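Local atomic coordinates of ferredoxin (Mycobacterium smegmatis, PDB entry 2V2K), a protein that transfers electrons in a wide variety of metabolic reactions, as an iron-sulfur protein carrying one [3Fe-4S] and one [4Fe-4S] cluster. Residues V3-V9 with W64-A68; D23-A29 with G83-Q89; G28-Y33 with D93-K98; L32-P36 with A70-F75. One frame throughout, in Å; residues are numbered along the deposited sequence.

Interaction 1: residues V3-V9 with W64-A68; sequences VIAEPCV and WSSYA. With F3S (Fe3-s4 cluster), chain D.
Just behind the [3Fe-4S] site, Glu6 and Pro7 of a short 3-10 segment lie against Trp64, and Tyr67 of helix 67-73 packs on Ala5. The same segment carries Cys8, whose SG binds FE3 of the cluster at 2.4 Å. One face of the indole takes both neighbours: Glu6 CB sits 3.7 Å from the centroid of the five-membered ring, and Pro7 CD is also 3.7 Å from that of the six-membered ring, only 15° off its normal. Proline suits this place, since its CD and CG methylenes present C-H bonds to the indole face. The Tyr67 ring lies under the backbone, with Glu6 N 3.6 Å above its centre. Glu6 sends CG anti to its own N (chi1 -165°) and runs extended, which carries the carboxylate to the ring's edge; there Tyr67 OH donates to OE1 over 2.6 Å, on the anti side and 23° out of the carboxylate plane. On the strand, Val3 CG2 rests on Ala68 CB at 4.0 Å, a small apolar surface between strand and helix. A phenol donating so closely to a carboxylate probably favours its ionised form, and the bond ties the cluster-bearing turn to the helix.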
loop_
_atom_site.group_PDB
_atom_site.type_symbol
_atom_site.label_atom_id
_atom_site.label_comp_id
_atom_site.label_asym_id
_atom_site.label_seq_id
_atom_site.Cartn_x
_atom_site.Cartn_y
_atom_site.Cartn_z
ATOM N N VAL A 3 -0.953 4.781 -4.930
ATOM C CA VAL A 3 0.036 4.720 -3.832
ATOM C C VAL A 3 -0.673 4.836 -2.473
ATOM O O VAL A 3 -1.513 5.722 -2.288
ATOM C CB VAL A 3 1.105 5.844 -3.966
ATOM C CG1 VAL A 3 2.077 5.807 -2.795
ATOM C CG2 VAL A 3 1.827 5.706 -5.306
ATOM N N ILE A 4 -0.347 3.937 -1.535
ATOM C CA ILE A 4 -0.780 4.079 -0.143
ATOM C C ILE A 4 0.306 4.867 0.624
ATOM O O ILE A 4 1.489 4.507 0.613
ATOM C CB ILE A 4 -1.091 2.701 0.510
ATOM C CG1 ILE A 4 -2.130 1.928 -0.330
ATOM C CG2 ILE A 4 -1.579 2.890 1.943
ATOM C CD1 ILE A 4 -2.567 0.580 0.235
ATOM N N ALA A 5 -0.127 5.932 1.299
ATOM C CA ALA A 5 0.758 6.837 2.059
ATOM C C ALA A 5 0.557 6.700 3.599
ATOM O O ALA A 5 -0.175 5.798 4.067
ATOM C CB ALA A 5 0.517 8.300 1.592
ATOM N N GLU A 6 1.185 7.603 4.366
ATOM C CA GLU A 6 1.327 7.486 5.842
ATOM C C GLU A 6 0.060 7.267 6.679
ATOM O O GLU A 6 0.137 6.583 7.689
ATOM C CB GLU A 6 2.101 8.697 6.420
ATOM C CG GLU A 6 2.610 8.476 7.876
ATOM C CD GLU A 6 3.879 9.283 8.237
ATOM O OE1 GLU A 6 4.936 9.147 7.564
ATOM O OE2 GLU A 6 3.836 10.033 9.238
ATOM N N PRO A 7 -1.114 7.812 6.266
ATOM C CA PRO A 7 -2.320 7.579 7.079
ATOM C C PRO A 7 -2.742 6.132 7.302
ATOM O O PRO A 7 -3.416 5.856 8.294
ATOM C CB PRO A 7 -3.410 8.352 6.335
ATOM C CG PRO A 7 -2.668 9.383 5.568
ATOM C CD PRO A 7 -1.405 8.701 5.129
ATOM N N CYS A 8 -2.338 5.224 6.424
ATOM C CA CYS A 8 -2.609 3.801 6.611
ATOM C C CYS A 8 -1.849 3.178 7.791
ATOM O O CYS A 8 -2.317 2.181 8.346
ATOM C CB CYS A 8 -2.271 3.026 5.324
ATOM S SG CYS A 8 -2.700 1.261 5.350
ATOM N N VAL A 9 -0.692 3.743 8.145
ATOM C CA VAL A 9 0.248 3.099 9.096
ATOM C C VAL A 9 -0.418 2.911 10.455
ATOM O O VAL A 9 -0.938 3.873 11.039
ATOM C CB VAL A 9 1.573 3.869 9.249
ATOM C CG1 VAL A 9 2.415 3.276 10.425
ATOM C CG2 VAL A 9 2.347 3.849 7.931
ATOM N N TRP A 64 4.570 13.270 1.949
ATOM C CA TRP A 64 4.596 11.820 1.903
ATOM C C TRP A 64 5.200 11.323 0.585
ATOM O O TRP A 64 4.981 10.189 0.183
ATOM C CB TRP A 64 3.172 11.287 2.089
ATOM C CG TRP A 64 2.592 11.596 3.436
ATOM C CD1 TRP A 64 3.267 11.685 4.617
ATOM C CD2 TRP A 64 1.209 11.830 3.748
ATOM N NE1 TRP A 64 2.397 11.970 5.641
ATOM C CE2 TRP A 64 1.128 12.066 5.137
ATOM C CE3 TRP A 64 0.033 11.862 2.992
ATOM C CZ2 TRP A 64 -0.082 12.331 5.786
ATOM C CZ3 TRP A 64 -1.165 12.134 3.636
ATOM C CH2 TRP A 64 -1.214 12.363 5.019
ATOM N N SER A 65 6.016 12.152 -0.068
ATOM C CA SER A 65 6.515 11.803 -1.403
ATOM C C SER A 65 7.344 10.505 -1.454
ATOM O O SER A 65 7.450 9.885 -2.510
ATOM C CB SER A 65 7.291 12.968 -2.026
ATOM O OG SER A 65 8.435 13.302 -1.264
ATOM N N SER A 66 7.899 10.073 -0.324
ATOM C CA SER A 66 8.748 8.891 -0.310
ATOM C C SER A 66 7.936 7.583 -0.311
ATOM O O SER A 66 8.494 6.512 -0.538
ATOM C CB SER A 66 9.688 8.928 0.893
ATOM O OG SER A 66 8.946 8.658 2.075
ATOM N N TYR A 67 6.625 7.681 -0.081
ATOM C CA TYR A 67 5.762 6.485 -0.021
ATOM C C TYR A 67 5.593 5.726 -1.345
ATOM O O TYR A 67 5.445 4.518 -1.325
ATOM C CB TYR A 67 4.399 6.785 0.643
ATOM C CG TYR A 67 4.489 6.799 2.154
ATOM C CD1 TYR A 67 4.239 5.646 2.904
ATOM C CD2 TYR A 67 4.872 7.950 2.832
ATOM C CE1 TYR A 67 4.342 5.649 4.286
ATOM C CE2 TYR A 67 4.989 7.965 4.205
ATOM C CZ TYR A 67 4.722 6.820 4.945
ATOM O OH TYR A 67 4.854 6.838 6.329
ATOM N N ALA A 68 5.654 6.407 -2.486
ATOM C CA ALA A 68 5.659 5.702 -3.774
ATOM C C ALA A 68 6.796 4.688 -3.914
ATOM O O ALA A 68 6.561 3.548 -4.278
ATOM C CB ALA A 68 5.686 6.703 -4.941
HETATM FE FE1 F3S D . -6.729 0.411 2.807
HETATM FE FE3 F3S D . -5.016 1.332 4.602
HETATM FE FE4 F3S D . -7.127 2.784 3.930
HETATM S S1 F3S D . -5.647 -0.697 4.463
HETATM S S2 F3S D . -8.726 1.306 3.413
HETATM S S3 F3S D . -5.391 2.134 2.656
HETATM S S4 F3S D . -6.104 2.571 5.982
#

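Interaction 2: residues D23-A29 with G83-Q89; sequences DCIYEGA and GASKVGQ. With F3S (Fe3-s4 cluster), chain C.
Asp23 grips the start of segment 83-89 with two acceptors. Its carbonyl O receives Ala84 N at 2.9 Å, the donor nitrogen lying nearly along the C=O axis. The side chain turns CG away from its own N (chi1 -168°), which brings OD2 to Ser85 N at 3.0 Å, met on the syn side but out of the carboxylate plane. A short acidic residue suits the spot, because main chain and carboxylate can serve successive amides. Tyr26, its CG beside the backbone N, lays its ring along the same turn: Ala84 CB stands over the face, 3.8 Å from the centroid and 14° off the normal, while Val87 CG2 meets the ring's edge. The hydroxyl accepts Gly83 N at 3.0 Å and also bonds Glu38 OE1. Strand 25-27 forms an antiparallel hairpin with strand 32-34, part of the two-cluster ferredoxin fold, beside a cluster modelled here as Fe3-S4 in what is, by similarity, the [4Fe-4S] site; Ile25 points away from segment 83-89, and its CD1 lies 3.8 Å from S3 of that cluster. Segment 83-89 belongs to the long C-terminal extension wrapped over this core. Further along, Glu27 is extended and Gln89 kinks at chi2 (-106°); the two side chains cross, CG to CG at 3.7 Å, while NE2 of Gln89 swings toward Ala29. The carboxylate of Glu27 is held by salt bridges from Lys12 and Lys14. Gly88, whose positive phi glycine adopts easily, turns its O to a water that donates both to it, at 2.7 Å, and to Glu27 O, at 2.9 Å.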
loop_
_atom_site.group_PDB
_atom_site.type_symbol
_atom_site.label_atom_id
_atom_site.label_comp_id
_atom_site.label_asym_id
_atom_site.label_seq_id
_atom_site.Cartn_x
_atom_site.Cartn_y
_atom_site.Cartn_z
ATOM N N ASP A 23 -6.638 -7.404 -7.405
ATOM C CA ASP A 23 -6.143 -7.910 -6.134
ATOM C C ASP A 23 -4.640 -7.630 -5.930
ATOM O O ASP A 23 -3.870 -8.523 -5.528
ATOM C CB ASP A 23 -6.446 -9.405 -6.044
ATOM C CG ASP A 23 -6.228 -9.969 -4.673
ATOM O OD1 ASP A 23 -6.282 -9.200 -3.682
ATOM O OD2 ASP A 23 -5.999 -11.193 -4.592
ATOM N N CYS A 24 -4.235 -6.383 -6.193
ATOM C CA CYS A 24 -2.797 -5.963 -6.118
ATOM C C CYS A 24 -2.404 -5.149 -4.874
ATOM O O CYS A 24 -1.330 -4.525 -4.855
ATOM C CB CYS A 24 -2.387 -5.190 -7.367
ATOM S SG CYS A 24 -3.083 -3.548 -7.468
ATOM N N ILE A 25 -3.244 -5.190 -3.825
ATOM C CA ILE A 25 -3.016 -4.459 -2.591
ATOM C C ILE A 25 -2.661 -5.487 -1.514
ATOM O O ILE A 25 -3.488 -6.299 -1.133
ATOM C CB ILE A 25 -4.217 -3.568 -2.155
ATOM C CG1 ILE A 25 -4.817 -2.809 -3.356
ATOM C CG2 ILE A 25 -3.727 -2.587 -1.021
ATOM C CD1 ILE A 25 -5.855 -1.721 -3.031
ATOM N N TYR A 26 -1.402 -5.437 -1.078
ATOM C CA TYR A 26 -0.789 -6.466 -0.236
ATOM C C TYR A 26 -0.535 -5.957 1.180
ATOM O O TYR A 26 -0.191 -4.786 1.363
ATOM C CB TYR A 26 0.536 -6.937 -0.820
ATOM C CG TYR A 26 0.485 -7.642 -2.175
ATOM C CD1 TYR A 26 0.781 -9.001 -2.295
ATOM C CD2 TYR A 26 0.168 -6.948 -3.359
ATOM C CE1 TYR A 26 0.767 -9.659 -3.559
ATOM C CE2 TYR A 26 0.166 -7.601 -4.618
ATOM C CZ TYR A 26 0.462 -8.948 -4.703
ATOM O OH TYR A 26 0.437 -9.589 -5.935
ATOM N N GLU A 27 -0.648 -6.858 2.156
ATOM C CA GLU A 27 -0.563 -6.469 3.568
ATOM C C GLU A 27 0.813 -6.714 4.204
ATOM O O GLU A 27 1.323 -7.831 4.165
ATOM C CB GLU A 27 -1.610 -7.216 4.388
ATOM C CG GLU A 27 -1.759 -6.670 5.801
ATOM C CD GLU A 27 -2.824 -7.363 6.607
ATOM O OE1 GLU A 27 -3.554 -8.210 6.040
ATOM O OE2 GLU A 27 -2.927 -7.081 7.829
ATOM N N GLY A 28 1.369 -5.667 4.805
ATOM C CA GLY A 28 2.574 -5.764 5.644
ATOM C C GLY A 28 2.184 -5.698 7.123
ATOM O O GLY A 28 1.006 -5.632 7.464
ATOM N N ALA A 29 3.185 -5.715 7.995
ATOM C CA ALA A 29 2.985 -5.527 9.425
ATOM C C ALA A 29 2.437 -4.146 9.786
ATOM O O ALA A 29 1.620 -4.034 10.704
ATOM C CB ALA A 29 4.305 -5.768 10.162
ATOM N N GLY A 83 -1.432 -11.615 -7.190
ATOM C CA GLY A 83 -2.640 -11.645 -6.343
ATOM C C GLY A 83 -2.319 -11.744 -4.851
ATOM O O GLY A 83 -1.668 -12.701 -4.400
ATOM N N ALA A 84 -2.814 -10.777 -4.080
ATOM C CA ALA A 84 -2.527 -10.695 -2.650
ATOM C C ALA A 84 -3.215 -11.807 -1.871
ATOM O O ALA A 84 -2.710 -12.243 -0.831
ATOM C CB ALA A 84 -2.918 -9.303 -2.104
ATOM N N SER A 85 -4.329 -12.310 -2.396
ATOM C CA SER A 85 -5.171 -13.233 -1.630
ATOM C C SER A 85 -4.422 -14.487 -1.164
ATOM O O SER A 85 -4.612 -14.965 -0.023
ATOM C CB SER A 85 -6.425 -13.618 -2.429
ATOM O OG SER A 85 -7.560 -13.624 -1.571
ATOM N N LYS A 86 -3.562 -15.013 -2.031
ATOM C CA LYS A 86 -2.799 -16.210 -1.741
ATOM C C LYS A 86 -1.543 -15.976 -0.876
ATOM O O LYS A 86 -1.077 -16.898 -0.190
ATOM C CB LYS A 86 -2.384 -16.879 -3.051
ATOM C CG LYS A 86 -1.532 -15.997 -3.992
ATOM C CD LYS A 86 -1.555 -16.607 -5.393
ATOM C CE LYS A 86 -1.420 -15.581 -6.484
ATOM N NZ LYS A 86 -1.988 -16.143 -7.746
ATOM N N VAL A 87 -1.001 -14.763 -0.927
ATOM C CA VAL A 87 0.183 -14.363 -0.158
ATOM C C VAL A 87 -0.146 -14.103 1.328
ATOM O O VAL A 87 0.597 -14.526 2.231
ATOM C CB VAL A 87 0.826 -13.084 -0.789
ATOM C CG1 VAL A 87 2.000 -12.599 0.013
ATOM C CG2 VAL A 87 1.265 -13.373 -2.236
ATOM N N GLY A 88 -1.251 -13.404 1.575
ATOM C CA GLY A 88 -1.616 -12.986 2.925
ATOM C C GLY A 88 -0.640 -11.959 3.488
ATOM O O GLY A 88 0.126 -11.341 2.727
ATOM N N GLN A 89 -0.661 -11.777 4.814
ATOM C CA GLN A 89 0.207 -10.800 5.455
ATOM C C GLN A 89 1.633 -11.314 5.461
ATOM O O GLN A 89 1.856 -12.478 5.795
ATOM C CB GLN A 89 -0.225 -10.517 6.907
ATOM C CG GLN A 89 0.336 -9.208 7.476
ATOM C CD GLN A 89 1.454 -9.355 8.497
ATOM O OE1 GLN A 89 2.456 -10.045 8.272
ATOM N NE2 GLN A 89 1.293 -8.671 9.640
HETATM FE FE1 F3S C . -4.782 0.046 -8.710
HETATM FE FE3 F3S C . -6.656 0.739 -6.830
HETATM FE FE4 F3S C . -6.588 -1.750 -7.874
HETATM S S1 F3S C . -5.975 1.979 -8.616
HETATM S S2 F3S C . -5.891 -1.464 -10.043
HETATM S S3 F3S C . -4.910 -0.749 -6.582
HETATM S S4 F3S C . -8.500 -0.516 -7.418
HETATM O O HOH W 1 1.904 -9.503 1.880
HETATM O O HOH W 2 -1.566 -9.509 1.317
#

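Interaction 3: residues G28-Y33 with D93-K98; sequences GARMLY and DPQAIK
Gly28 and Asp93 bring their CA atoms within 5.6 Å where the turn of the 25-34 beta hairpin meets the residues leading into helix 95-98. The turn is pinned by Gly28 N to Met31 O, and Pro94, at the N-cap position, gives its O to both Ile97 N and Lys98 N. With no side chain, Gly28 can pass its CA just 3.7 Å from Asp93 OD2. The carboxylate of Asp93 acts as a clamp across the turn. Its OD1 uses the syn lone pair for Ala29 N at 2.9 Å; OD2 takes Arg30 N at 3.0 Å from above the carboxylate plane (39° out) and Tyr33 OH at 2.7 Å from the other face. Three donors on one buried acid would probably favour its anionic form. Asp93 places CG beside its own N (chi1 -49°), which turns the carboxylate into the hairpin. The bent Arg30 chain lays CB and CG alongside Ile97 CG2, the two side chains running antiparallel; Arg30 NE meanwhile pairs with Asp10 and its NH1 with Leu100 O. Branched Ile97 touches three neighbours: CG1 lies 4.0 Å from Met31 SD, while CG2 touches Arg30 CB at 3.6 Å and Tyr33 OH at 3.4 Å.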
loop_
_atom_site.group_PDB
_atom_site.type_symbol
_atom_site.label_atom_id
_atom_site.label_comp_id
_atom_site.label_asym_id
_atom_site.label_seq_id
_atom_site.Cartn_x
_atom_site.Cartn_y
_atom_site.Cartn_z
ATOM N N GLY A 28 1.369 -5.667 4.805
ATOM C CA GLY A 28 2.574 -5.764 5.644
ATOM C C GLY A 28 2.184 -5.698 7.123
ATOM O O GLY A 28 1.006 -5.632 7.464
ATOM N N ALA A 29 3.185 -5.715 7.995
ATOM C CA ALA A 29 2.985 -5.527 9.425
ATOM C C ALA A 29 2.437 -4.146 9.786
ATOM O O ALA A 29 1.620 -4.034 10.704
ATOM C CB ALA A 29 4.305 -5.768 10.162
ATOM N N ARG A 30 2.903 -3.097 9.094
ATOM C CA ARG A 30 2.575 -1.708 9.427
ATOM C C ARG A 30 1.484 -1.051 8.579
ATOM O O ARG A 30 0.807 -0.133 9.047
ATOM C CB ARG A 30 3.828 -0.815 9.314
ATOM C CG ARG A 30 4.990 -1.214 10.180
ATOM C CD ARG A 30 4.668 -1.211 11.667
ATOM N NE ARG A 30 4.310 0.101 12.227
ATOM C CZ ARG A 30 5.170 1.065 12.570
ATOM N NH1 ARG A 30 6.480 0.918 12.383
ATOM N NH2 ARG A 30 4.722 2.201 13.100
ATOM N N MET A 31 1.362 -1.474 7.327
ATOM C CA MET A 31 0.400 -0.867 6.380
ATOM C C MET A 31 0.144 -1.832 5.215
ATOM O O MET A 31 0.719 -2.922 5.175
ATOM C CB MET A 31 0.896 0.511 5.858
ATOM C CG MET A 31 2.220 0.473 5.122
ATOM S SD MET A 31 2.870 2.103 4.671
ATOM C CE MET A 31 1.781 2.621 3.353
ATOM N N LEU A 32 -0.769 -1.440 4.320
ATOM C CA LEU A 32 -0.937 -2.092 3.019
ATOM C C LEU A 32 -0.153 -1.324 1.938
ATOM O O LEU A 32 0.183 -0.164 2.117
ATOM C CB LEU A 32 -2.409 -2.222 2.631
ATOM C CG LEU A 32 -3.027 -3.502 3.178
ATOM C CD1 LEU A 32 -3.083 -3.399 4.712
ATOM C CD2 LEU A 32 -4.401 -3.776 2.579
ATOM N N TYR A 33 0.148 -2.028 0.846
ATOM C CA TYR A 33 1.017 -1.560 -0.248
ATOM C C TYR A 33 0.419 -1.950 -1.600
ATOM O O TYR A 33 -0.012 -3.106 -1.786
ATOM C CB TYR A 33 2.415 -2.175 -0.119
ATOM C CG TYR A 33 3.133 -1.946 1.215
ATOM C CD1 TYR A 33 2.903 -2.773 2.330
ATOM C CD2 TYR A 33 4.043 -0.915 1.353
ATOM C CE1 TYR A 33 3.579 -2.556 3.547
ATOM C CE2 TYR A 33 4.717 -0.688 2.560
ATOM C CZ TYR A 33 4.484 -1.521 3.642
ATOM O OH TYR A 33 5.163 -1.263 4.817
ATOM N N ASP A 93 7.745 -5.115 5.031
ATOM C CA ASP A 93 7.759 -3.646 5.102
ATOM C C ASP A 93 9.181 -3.111 4.923
ATOM O O ASP A 93 10.124 -3.630 5.541
ATOM C CB ASP A 93 7.211 -3.162 6.459
ATOM C CG ASP A 93 5.893 -3.809 6.837
ATOM O OD1 ASP A 93 5.907 -5.027 7.164
ATOM O OD2 ASP A 93 4.858 -3.092 6.806
ATOM N N PRO A 94 9.359 -2.086 4.080
ATOM C CA PRO A 94 10.689 -1.484 3.947
ATOM C C PRO A 94 11.205 -0.826 5.238
ATOM O O PRO A 94 10.419 -0.377 6.059
ATOM C CB PRO A 94 10.517 -0.427 2.842
ATOM C CG PRO A 94 9.073 -0.301 2.579
ATOM C CD PRO A 94 8.346 -1.440 3.215
ATOM N N GLN A 95 12.530 -0.762 5.389
ATOM C CA GLN A 95 13.156 -0.179 6.589
ATOM C C GLN A 95 12.516 1.145 7.040
ATOM O O GLN A 95 12.193 1.314 8.224
ATOM C CB GLN A 95 14.654 0.025 6.376
ATOM C CG GLN A 95 15.449 0.204 7.672
ATOM C CD GLN A 95 15.368 -1.011 8.600
ATOM O OE1 GLN A 95 15.660 -2.140 8.189
ATOM N NE2 GLN A 95 14.968 -0.779 9.859
ATOM N N ALA A 96 12.333 2.055 6.082
ATOM C CA ALA A 96 11.760 3.385 6.323
ATOM C C ALA A 96 10.412 3.348 7.042
ATOM O O ALA A 96 10.121 4.228 7.850
ATOM C CB ALA A 96 11.619 4.150 4.994
ATOM N N ILE A 97 9.590 2.345 6.743
ATOM C CA ILE A 97 8.283 2.174 7.395
ATOM C C ILE A 97 8.426 1.370 8.715
ATOM O O ILE A 97 7.749 1.662 9.711
ATOM C CB ILE A 97 7.229 1.545 6.415
ATOM C CG1 ILE A 97 6.729 2.599 5.425
ATOM C CG2 ILE A 97 5.991 1.017 7.153
ATOM C CD1 ILE A 97 7.698 2.985 4.415
ATOM N N LYS A 98 9.304 0.368 8.728
ATOM C CA LYS A 98 9.568 -0.400 9.950
ATOM C C LYS A 98 10.033 0.508 11.083
ATOM O O LYS A 98 9.698 0.276 12.234
ATOM C CB LYS A 98 10.641 -1.461 9.718
ATOM C CG LYS A 98 10.112 -2.716 9.099
ATOM C CD LYS A 98 11.118 -3.847 9.221
ATOM C CE LYS A 98 12.292 -3.667 8.295
ATOM N NZ LYS A 98 13.029 -4.949 8.166
#

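Interaction 4: residues L32-P36 with A70-F75; sequences LYIHP and ANADFF
Phe74 swings CG anti to its backbone N (chi1 -176°), whereas Phe75 keeps CG beside the N (chi1 -58°), which, with their successive positions, turns the two rings to separate partners on strand 32-34 and the turn after it. Phe74 stacks on one face of the Tyr33 ring, offset, with centroids 4.2 Å apart, planes at 12°, and CD1 of Phe74 only 3.3 Å from Tyr33 CE1. Phe75 lies face to face with His35, centroids 4.0 Å apart and the planes less nearly parallel; its other face is covered by Phe74 CD2. The imidazole suits this place because it stacks like an aromatic yet can bond Gly79 O through NE2. Beside the stacks, Asn71 reaches the strand: its OD1 accepts Ile34 N at 3.0 Å, the donor tilted from the carbonyl plane. The amide's ND2 bonds Tyr67 O and Ile4 O, so one buried side chain joins helix, hairpin and strand 2-4. Pro36 CG adds an apolar touch on Ala72 CB at 3.9 Å. Leu32 and Ile34 point the other way, each touching a cluster: helix 67-73 thus roofs the outer face of a hairpin whose inner face lines the clusters, within the two-cluster ferredoxin fold.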
loop_
_atom_site.group_PDB
_atom_site.type_symbol
_atom_site.label_atom_id
_atom_site.label_comp_id
_atom_site.label_asym_id
_atom_site.label_seq_id
_atom_site.Cartn_x
_atom_site.Cartn_y
_atom_site.Cartn_z
ATOM N N LEU A 32 -0.769 -1.440 4.320
ATOM C CA LEU A 32 -0.937 -2.092 3.019
ATOM C C LEU A 32 -0.153 -1.324 1.938
ATOM O O LEU A 32 0.183 -0.164 2.117
ATOM C CB LEU A 32 -2.409 -2.222 2.631
ATOM C CG LEU A 32 -3.027 -3.502 3.178
ATOM C CD1 LEU A 32 -3.083 -3.399 4.712
ATOM C CD2 LEU A 32 -4.401 -3.776 2.579
ATOM N N TYR A 33 0.148 -2.028 0.846
ATOM C CA TYR A 33 1.017 -1.560 -0.248
ATOM C C TYR A 33 0.419 -1.950 -1.600
ATOM O O TYR A 33 -0.012 -3.106 -1.786
ATOM C CB TYR A 33 2.415 -2.175 -0.119
ATOM C CG TYR A 33 3.133 -1.946 1.215
ATOM C CD1 TYR A 33 2.903 -2.773 2.330
ATOM C CD2 TYR A 33 4.043 -0.915 1.353
ATOM C CE1 TYR A 33 3.579 -2.556 3.547
ATOM C CE2 TYR A 33 4.717 -0.688 2.560
ATOM C CZ TYR A 33 4.484 -1.521 3.642
ATOM O OH TYR A 33 5.163 -1.263 4.817
ATOM N N ILE A 34 0.347 -1.001 -2.521
ATOM C CA ILE A 34 -0.148 -1.249 -3.903
ATOM C C ILE A 34 1.029 -1.651 -4.777
ATOM O O ILE A 34 2.039 -0.913 -4.852
ATOM C CB ILE A 34 -0.865 -0.018 -4.499
ATOM C CG1 ILE A 34 -2.176 0.223 -3.730
ATOM C CG2 ILE A 34 -1.051 -0.174 -6.027
ATOM C CD1 ILE A 34 -2.938 1.506 -4.067
ATOM N N HIS A 35 0.920 -2.800 -5.444
ATOM C CA HIS A 35 2.002 -3.251 -6.329
ATOM C C HIS A 35 2.004 -2.430 -7.604
ATOM O O HIS A 35 1.047 -2.524 -8.376
ATOM C CB HIS A 35 1.830 -4.732 -6.683
ATOM C CG HIS A 35 3.073 -5.366 -7.188
ATOM N ND1 HIS A 35 3.892 -4.754 -8.107
ATOM C CD2 HIS A 35 3.656 -6.553 -6.894
ATOM C CE1 HIS A 35 4.936 -5.527 -8.346
ATOM N NE2 HIS A 35 4.828 -6.614 -7.609
ATOM N N PRO A 36 3.063 -1.629 -7.826
ATOM C CA PRO A 36 3.095 -0.695 -8.961
ATOM C C PRO A 36 3.182 -1.330 -10.358
ATOM O O PRO A 36 2.912 -0.648 -11.356
ATOM C CB PRO A 36 4.368 0.129 -8.708
ATOM C CG PRO A 36 5.208 -0.706 -7.918
ATOM C CD PRO A 36 4.320 -1.553 -7.053
ATOM N N ALA A 70 8.313 3.386 -1.409
ATOM C CA ALA A 70 8.085 2.429 -0.333
ATOM C C ALA A 70 7.157 1.306 -0.782
ATOM O O ALA A 70 7.358 0.144 -0.430
ATOM C CB ALA A 70 7.517 3.133 0.891
ATOM N N ASN A 71 6.140 1.661 -1.560
ATOM C CA ASN A 71 5.204 0.678 -2.093
ATOM C C ASN A 71 5.884 -0.320 -3.024
ATOM O O ASN A 71 5.582 -1.513 -2.998
ATOM C CB ASN A 71 4.052 1.375 -2.821
ATOM C CG ASN A 71 2.987 1.886 -1.871
ATOM O OD1 ASN A 71 1.804 1.582 -2.024
ATOM N ND2 ASN A 71 3.402 2.668 -0.881
ATOM N N ALA A 72 6.803 0.176 -3.846
ATOM C CA ALA A 72 7.588 -0.682 -4.725
ATOM C C ALA A 72 8.558 -1.547 -3.929
ATOM O O ALA A 72 8.682 -2.747 -4.176
ATOM C CB ALA A 72 8.339 0.154 -5.750
ATOM N N ASP A 73 9.244 -0.932 -2.971
ATOM C CA ASP A 73 10.259 -1.653 -2.144
ATOM C C ASP A 73 9.680 -2.834 -1.337
ATOM O O ASP A 73 10.402 -3.808 -1.025
ATOM C CB ASP A 73 10.970 -0.675 -1.177
ATOM C CG ASP A 73 11.965 0.276 -1.864
ATOM O OD1 ASP A 73 12.350 0.037 -3.032
ATOM O OD2 ASP A 73 12.404 1.263 -1.201
ATOM N N PHE A 74 8.392 -2.764 -0.991
ATOM C CA PHE A 74 7.722 -3.879 -0.304
ATOM C C PHE A 74 7.860 -5.226 -1.042
ATOM O O PHE A 74 7.886 -6.289 -0.410
ATOM C CB PHE A 74 6.240 -3.589 -0.074
ATOM C CG PHE A 74 5.525 -4.653 0.714
ATOM C CD1 PHE A 74 5.630 -4.710 2.108
ATOM C CD2 PHE A 74 4.709 -5.573 0.073
ATOM C CE1 PHE A 74 4.953 -5.666 2.834
ATOM C CE2 PHE A 74 4.030 -6.552 0.799
ATOM C CZ PHE A 74 4.152 -6.606 2.165
ATOM N N PHE A 75 7.945 -5.161 -2.369
ATOM C CA PHE A 75 7.942 -6.360 -3.224
ATOM C C PHE A 75 9.358 -6.837 -3.636
ATOM O O PHE A 75 9.502 -7.681 -4.518
ATOM C CB PHE A 75 7.026 -6.093 -4.434
ATOM C CG PHE A 75 5.642 -5.744 -4.039
ATOM C CD1 PHE A 75 4.755 -6.744 -3.711
ATOM C CD2 PHE A 75 5.235 -4.419 -3.917
ATOM C CE1 PHE A 75 3.484 -6.459 -3.309
ATOM C CE2 PHE A 75 3.950 -4.122 -3.512
ATOM C CZ PHE A 75 3.055 -5.146 -3.211
#

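Interactions 2, 3 and 4 share one hairpin, and interaction 1 packs beside it. Strands 25-27 and 32-34 are joined by Tyr26 N to Tyr33 O at 2.8 Å, which ties interaction 2 to interactions 3 and 4, while Tyr33 serves both of the last two. Interactions 1 and 4 use helix 67-73 and meet at Ile4 O and Asn71 ND2, 3.0 Å apart, a probable hydrogen bond. Interactions 1 and 2 lie about 17 Å apart between centres, on opposite sides of the chain's centre, beside different clusters. Interaction 3 stands nearer to interaction 1, where Cys8 SG lies 3.5 Å from Leu32 N.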